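PDB 4KPK: enoyl-CoA hydratase/isomerase from Shewanella pealeana, which probably acts on coenzyme A thioesters as a hydratase or isomerase of the crotonase-like family, its precise substrate and reaction being unassigned. Local coordinates for residues A[135-140]-A[243-248]; A[148-153]-A[167-172]. One frame throughout, in Å; residues are numbered along the deposited sequence.

Contact 1: A[135-140]-A[243-248]; sequences KPTITL and WVKCLL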
loop_
_atom_site.group_PDB
_atom_site.type_symbol
_atom_site.label_atom_id
_atom_site.label_comp_id
_atom_site.label_asym_id
_atom_site.label_seq_id
_atom_site.Cartn_x
_atom_site.Cartn_y
_atom_site.Cartn_z
ATOM N N LYS A 135 -1.935 2.351 -23.220
ATOM C CA LYS A 135 -2.410 1.093 -23.689
ATOM C C LYS A 135 -1.897 0.027 -22.702
ATOM O O LYS A 135 -0.833 0.194 -22.085
ATOM C CB LYS A 135 -1.821 0.829 -25.078
ATOM C CG LYS A 135 -2.298 1.766 -26.174
ATOM C CD LYS A 135 -1.435 1.721 -27.426
ATOM C CE LYS A 135 -2.076 2.565 -28.525
ATOM N NZ LYS A 135 -1.161 2.729 -29.685
ATOM N N PRO A 136 -2.679 -1.046 -22.507
ATOM C CA PRO A 136 -2.254 -2.062 -21.554
ATOM C C PRO A 136 -0.951 -2.660 -21.965
ATOM O O PRO A 136 -0.749 -2.914 -23.141
ATOM C CB PRO A 136 -3.366 -3.130 -21.630
ATOM C CG PRO A 136 -4.057 -2.899 -22.917
ATOM C CD PRO A 136 -3.891 -1.446 -23.239
ATOM N N THR A 137 -0.057 -2.802 -20.989
ATOM C CA THR A 137 1.249 -3.428 -21.143
ATOM C C THR A 137 1.303 -4.717 -20.288
ATOM O O THR A 137 0.856 -4.721 -19.181
ATOM C CB THR A 137 2.349 -2.476 -20.711
ATOM O OG1 THR A 137 2.106 -2.040 -19.352
ATOM C CG2 THR A 137 2.354 -1.241 -21.608
ATOM N N ILE A 138 1.883 -5.773 -20.835
ATOM C CA ILE A 138 2.076 -7.093 -20.178
ATOM C C ILE A 138 3.558 -7.363 -20.314
ATOM O O ILE A 138 4.062 -7.356 -21.426
ATOM C CB ILE A 138 1.303 -8.226 -20.923
ATOM C CG1 ILE A 138 -0.173 -7.843 -20.974
ATOM C CG2 ILE A 138 1.432 -9.606 -20.192
ATOM C CD1 ILE A 138 -1.029 -8.686 -21.815
ATOM N N THR A 139 4.249 -7.572 -19.194
ATOM C CA THR A 139 5.631 -8.063 -19.192
ATOM C C THR A 139 5.756 -9.570 -18.746
ATOM O O THR A 139 5.224 -9.979 -17.724
ATOM C CB THR A 139 6.508 -7.116 -18.349
ATOM O OG1 THR A 139 6.434 -5.809 -18.948
ATOM C CG2 THR A 139 7.988 -7.530 -18.292
ATOM N N LEU A 140 6.480 -10.361 -19.550
ATOM C CA LEU A 140 6.738 -11.794 -19.338
ATOM C C LEU A 140 8.210 -12.043 -18.964
ATOM O O LEU A 140 9.101 -11.835 -19.757
ATOM C CB LEU A 140 6.431 -12.562 -20.609
ATOM C CG LEU A 140 5.095 -12.366 -21.333
ATOM C CD1 LEU A 140 4.991 -13.310 -22.541
ATOM C CD2 LEU A 140 3.976 -12.602 -20.333
ATOM N N TRP A 243 -8.211 5.760 -20.219
ATOM C CA TRP A 243 -8.734 6.618 -19.135
ATOM C C TRP A 243 -8.599 6.005 -17.760
ATOM O O TRP A 243 -8.444 6.737 -16.808
ATOM C CB TRP A 243 -10.185 7.032 -19.395
ATOM C CG TRP A 243 -10.317 8.094 -20.463
ATOM C CD1 TRP A 243 -9.568 8.190 -21.631
ATOM C CD2 TRP A 243 -11.265 9.172 -20.519
ATOM N NE1 TRP A 243 -9.988 9.246 -22.385
ATOM C CE2 TRP A 243 -11.031 9.868 -21.742
ATOM C CE3 TRP A 243 -12.295 9.621 -19.664
ATOM C CZ2 TRP A 243 -11.762 10.993 -22.112
ATOM C CZ3 TRP A 243 -13.036 10.731 -20.041
ATOM C CH2 TRP A 243 -12.762 11.411 -21.261
ATOM N N VAL A 244 -8.657 4.649 -17.646
ATOM C CA VAL A 244 -8.464 3.969 -16.377
ATOM C C VAL A 244 -7.085 4.328 -15.940
ATOM O O VAL A 244 -6.881 4.643 -14.801
ATOM C CB VAL A 244 -8.556 2.403 -16.480
ATOM C CG1 VAL A 244 -7.665 1.698 -15.436
ATOM C CG2 VAL A 244 -9.988 1.914 -16.286
ATOM N N LYS A 245 -6.117 4.274 -16.856
ATOM C CA LYS A 245 -4.739 4.507 -16.485
ATOM C C LYS A 245 -4.487 5.959 -16.022
ATOM O O LYS A 245 -3.743 6.107 -15.074
ATOM C CB LYS A 245 -3.740 4.131 -17.580
ATOM C CG LYS A 245 -3.616 2.637 -17.893
ATOM C CD LYS A 245 -2.524 2.356 -18.936
ATOM C CE LYS A 245 -1.138 2.388 -18.282
ATOM N NZ LYS A 245 -0.120 1.574 -19.003
ATOM N N CYS A 246 -5.089 6.978 -16.658
ATOM C CA CYS A 246 -4.814 8.373 -16.281
ATOM C C CYS A 246 -5.446 8.550 -14.957
ATOM O O CYS A 246 -4.904 9.193 -14.095
ATOM C CB CYS A 246 -5.438 9.427 -17.246
ATOM S SG CYS A 246 -4.836 9.351 -18.947
ATOM N N LEU A 247 -6.616 7.947 -14.777
ATOM C CA LEU A 247 -7.368 8.116 -13.537
ATOM C C LEU A 247 -6.587 7.536 -12.362
ATOM O O LEU A 247 -6.358 8.195 -11.359
ATOM C CB LEU A 247 -8.715 7.430 -13.677
ATOM C CG LEU A 247 -9.566 7.193 -12.432
ATOM C CD1 LEU A 247 -10.251 8.483 -12.052
ATOM C CD2 LEU A 247 -10.600 6.098 -12.703
ATOM N N LEU A 248 -6.176 6.277 -12.469
ATOM C CA LEU A 248 -5.276 5.703 -11.440
ATOM C C LEU A 248 -4.037 6.563 -11.193
ATOM O O LEU A 248 -3.566 6.734 -10.065
ATOM C CB LEU A 248 -4.801 4.273 -11.896
ATOM C CG LEU A 248 -5.907 3.213 -11.864
ATOM C CD1 LEU A 248 -5.485 1.817 -12.363
ATOM C CD2 LEU A 248 -6.372 3.121 -10.432
HETATM O O HOH W 1 2.520 0.471 -18.430
#
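The ammonium group of K245 reaches from helix 238-251 to the start of strand 137-141, and nearly everything that passes between 135-140 and 243-248 goes through this one side chain. Direct bonding is slight: NZ of K245 gives a weak hydrogen bond to the backbone O of K135, 3.5 Å away. The span itself comes from the aliphatic chain, which runs outward from the helix and bends once, at chi3 (79°), before the amine arrives beside the strand.

Water supplies the second kind of link. One molecule accepts from NZ of K245 at 2.9 Å and from OG1 of T137 at 2.7 Å, joining an amine and a hydroxyl that at 4.3 Å, NZ to OG1, are too far apart to bond directly. Its oxygen thus faces two donors.

Charge adds a salt bridge between K245 and D157. Backbone hydrogen bonds place the same group: NZ of K245 also bonds to O of F133, and OG1 of T137 is bonded to N of D157. The buried lysine has several oxygen partners, chief among them the carboxylate of D157, which would be expected to favour its protonated form.

This is a worked example of a buried network of lysine, water and carboxylate, joining a C-terminal helix of the crotonase-like fold to the beginning of an inner parallel strand of the core sheet.

Contact 2: A[148-153]-A[167-172]; sequences GALGLI and FCLSEV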
loop_
_atom_site.group_PDB
_atom_site.type_symbol
_atom_site.label_atom_id
_atom_site.label_comp_id
_atom_site.label_asym_id
_atom_site.label_seq_id
_atom_site.Cartn_x
_atom_site.Cartn_y
_atom_site.Cartn_z
ATOM N N GLY A 148 17.658 -2.245 -14.052
ATOM C CA GLY A 148 16.530 -1.452 -14.591
ATOM C C GLY A 148 15.322 -2.288 -15.021
ATOM O O GLY A 148 14.207 -1.735 -15.219
ATOM N N ALA A 149 15.546 -3.616 -15.179
ATOM C CA ALA A 149 14.499 -4.568 -15.582
ATOM C C ALA A 149 13.391 -4.628 -14.578
ATOM O O ALA A 149 12.231 -4.640 -14.925
ATOM C CB ALA A 149 15.080 -5.969 -15.782
ATOM N N LEU A 150 13.747 -4.627 -13.308
ATOM C CA LEU A 150 12.752 -4.532 -12.292
ATOM C C LEU A 150 11.889 -3.286 -12.456
ATOM O O LEU A 150 10.675 -3.371 -12.226
ATOM C CB LEU A 150 13.407 -4.552 -10.949
ATOM C CG LEU A 150 12.463 -4.675 -9.758
ATOM C CD1 LEU A 150 11.563 -5.890 -9.844
ATOM C CD2 LEU A 150 13.336 -4.733 -8.517
ATOM N N GLY A 151 12.472 -2.160 -12.893
ATOM C CA GLY A 151 11.673 -0.938 -13.126
ATOM C C GLY A 151 10.679 -1.136 -14.244
ATOM O O GLY A 151 9.487 -0.890 -14.132
ATOM N N LEU A 152 11.140 -1.630 -15.353
ATOM C CA LEU A 152 10.199 -1.987 -16.381
ATOM C C LEU A 152 9.077 -2.851 -15.893
ATOM O O LEU A 152 7.934 -2.644 -16.272
ATOM C CB LEU A 152 10.891 -2.738 -17.528
ATOM C CG LEU A 152 12.043 -1.955 -18.216
ATOM C CD1 LEU A 152 12.620 -2.870 -19.259
ATOM C CD2 LEU A 152 11.642 -0.613 -18.823
ATOM N N ILE A 153 9.384 -3.881 -15.121
ATOM C CA ILE A 153 8.328 -4.774 -14.639
ATOM C C ILE A 153 7.356 -4.006 -13.765
ATOM O O ILE A 153 6.162 -4.054 -13.944
ATOM C CB ILE A 153 8.931 -5.929 -13.819
ATOM C CG1 ILE A 153 9.684 -6.827 -14.763
ATOM C CG2 ILE A 153 7.827 -6.619 -13.029
ATOM C CD1 ILE A 153 10.749 -7.640 -14.078
ATOM N N PHE A 167 15.202 -11.850 -8.554
ATOM C CA PHE A 167 15.180 -10.378 -8.381
ATOM C C PHE A 167 16.141 -9.944 -7.290
ATOM O O PHE A 167 16.408 -10.695 -6.350
ATOM C CB PHE A 167 13.758 -9.875 -8.056
ATOM C CG PHE A 167 12.735 -10.423 -8.973
ATOM C CD1 PHE A 167 12.407 -9.770 -10.143
ATOM C CD2 PHE A 167 12.146 -11.661 -8.689
ATOM C CE1 PHE A 167 11.476 -10.338 -11.008
ATOM C CE2 PHE A 167 11.231 -12.205 -9.518
ATOM C CZ PHE A 167 10.907 -11.571 -10.700
ATOM N N CYS A 168 16.603 -8.708 -7.399
ATOM C CA CYS A 168 17.694 -8.221 -6.578
ATOM C C CYS A 168 17.754 -6.710 -6.794
ATOM O O CYS A 168 17.853 -6.254 -7.939
ATOM C CB CYS A 168 19.019 -8.862 -7.067
ATOM S SG CYS A 168 20.401 -8.771 -5.943
ATOM N N LEU A 169 17.718 -5.935 -5.721
ATOM C CA LEU A 169 18.078 -4.483 -5.794
ATOM C C LEU A 169 19.497 -4.246 -5.223
ATOM O O LEU A 169 19.666 -3.966 -4.023
ATOM C CB LEU A 169 17.060 -3.669 -5.016
ATOM C CG LEU A 169 15.649 -3.696 -5.587
ATOM C CD1 LEU A 169 14.601 -4.042 -4.530
ATOM C CD2 LEU A 169 15.397 -2.346 -6.298
ATOM N N SER A 170 20.493 -4.328 -6.102
ATOM C CA SER A 170 21.920 -4.493 -5.754
ATOM C C SER A 170 22.740 -3.207 -5.569
ATOM O O SER A 170 23.923 -3.289 -5.203
ATOM C CB SER A 170 22.642 -5.216 -6.917
ATOM O OG SER A 170 21.961 -6.363 -7.308
ATOM N N GLU A 171 22.161 -2.058 -5.916
ATOM C CA GLU A 171 22.936 -0.831 -6.040
ATOM C C GLU A 171 23.782 -0.500 -4.836
ATOM O O GLU A 171 24.927 -0.100 -5.020
ATOM C CB GLU A 171 22.021 0.354 -6.296
ATOM C CG GLU A 171 21.649 0.534 -7.753
ATOM C CD GLU A 171 20.702 -0.522 -8.281
ATOM O OE1 GLU A 171 20.095 -1.305 -7.488
ATOM O OE2 GLU A 171 20.554 -0.502 -9.514
ATOM N N VAL A 172 23.245 -0.668 -3.609
ATOM C CA VAL A 172 24.012 -0.311 -2.409
ATOM C C VAL A 172 25.238 -1.204 -2.220
ATOM O O VAL A 172 26.113 -0.832 -1.448
ATOM C CB VAL A 172 23.193 -0.238 -1.081
ATOM C CG1 VAL A 172 22.101 0.804 -1.197
ATOM C CG2 VAL A 172 22.625 -1.604 -0.629
#
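L150 of helix 148-155 lies between two side chains of the extended segment 167-169 and gives one methyl to each. CD1 approaches the ring of F167 obliquely, 4.0 Å from the ring atom CD1, and CD2 sits against both CG and CD2 of L169, at 3.9 Å from each. The fork is aimed by the first torsion of L150, which sets CG anti to the backbone N (chi1 -171°) and turns both methyls toward the facing chain. L150 crosses each partner at about a right angle.

One helical turn further on, I153 adds a lighter touch: its CD1 comes to the edge of the F167 ring, near the ring plane, 4.2 Å from CE1. The ring also meets F204, with the two planes inclined by about 25°, while L169 packs against Y197 and M198 of helix 191-200. The tight part is therefore wholly apolar and buried.

Beyond L169 the two segments part. V172 instead packs on V244 of the third subunit, so this end of the segment serves the assembly. On the open side, OE2 of the partly exposed E171 stands 5.7 Å from the backbone N of G148, a gap and not a contact.

That separation is consistent with the active-site pocket of crotonase-like enzymes: as in relatives, the glycine-rich start of this helix would offer a backbone N-H to the oxyanion hole, and E171 occupies the position of an active-site glutamate of the family's hydratases.

How the contacts relate
The two contacts lie about 21 Å apart, centre to centre, within one crotonase-like domain, and both segments of contact 2 fall in the sequence between the two segments of contact 1. Strand 137-141 leads into helix 148-155, and the two elements touch directly where CG2 of T139 meets CG1 of I153 at 4.0 Å. From this junction the contacts reach different parts: contact 1 joins the main sheet to the late helix 238-251, contact 2 the small two-stranded sheet. They come together again between subunits, because V172 packs on V244 of another copy, making both outlying segments part of the trimer interface.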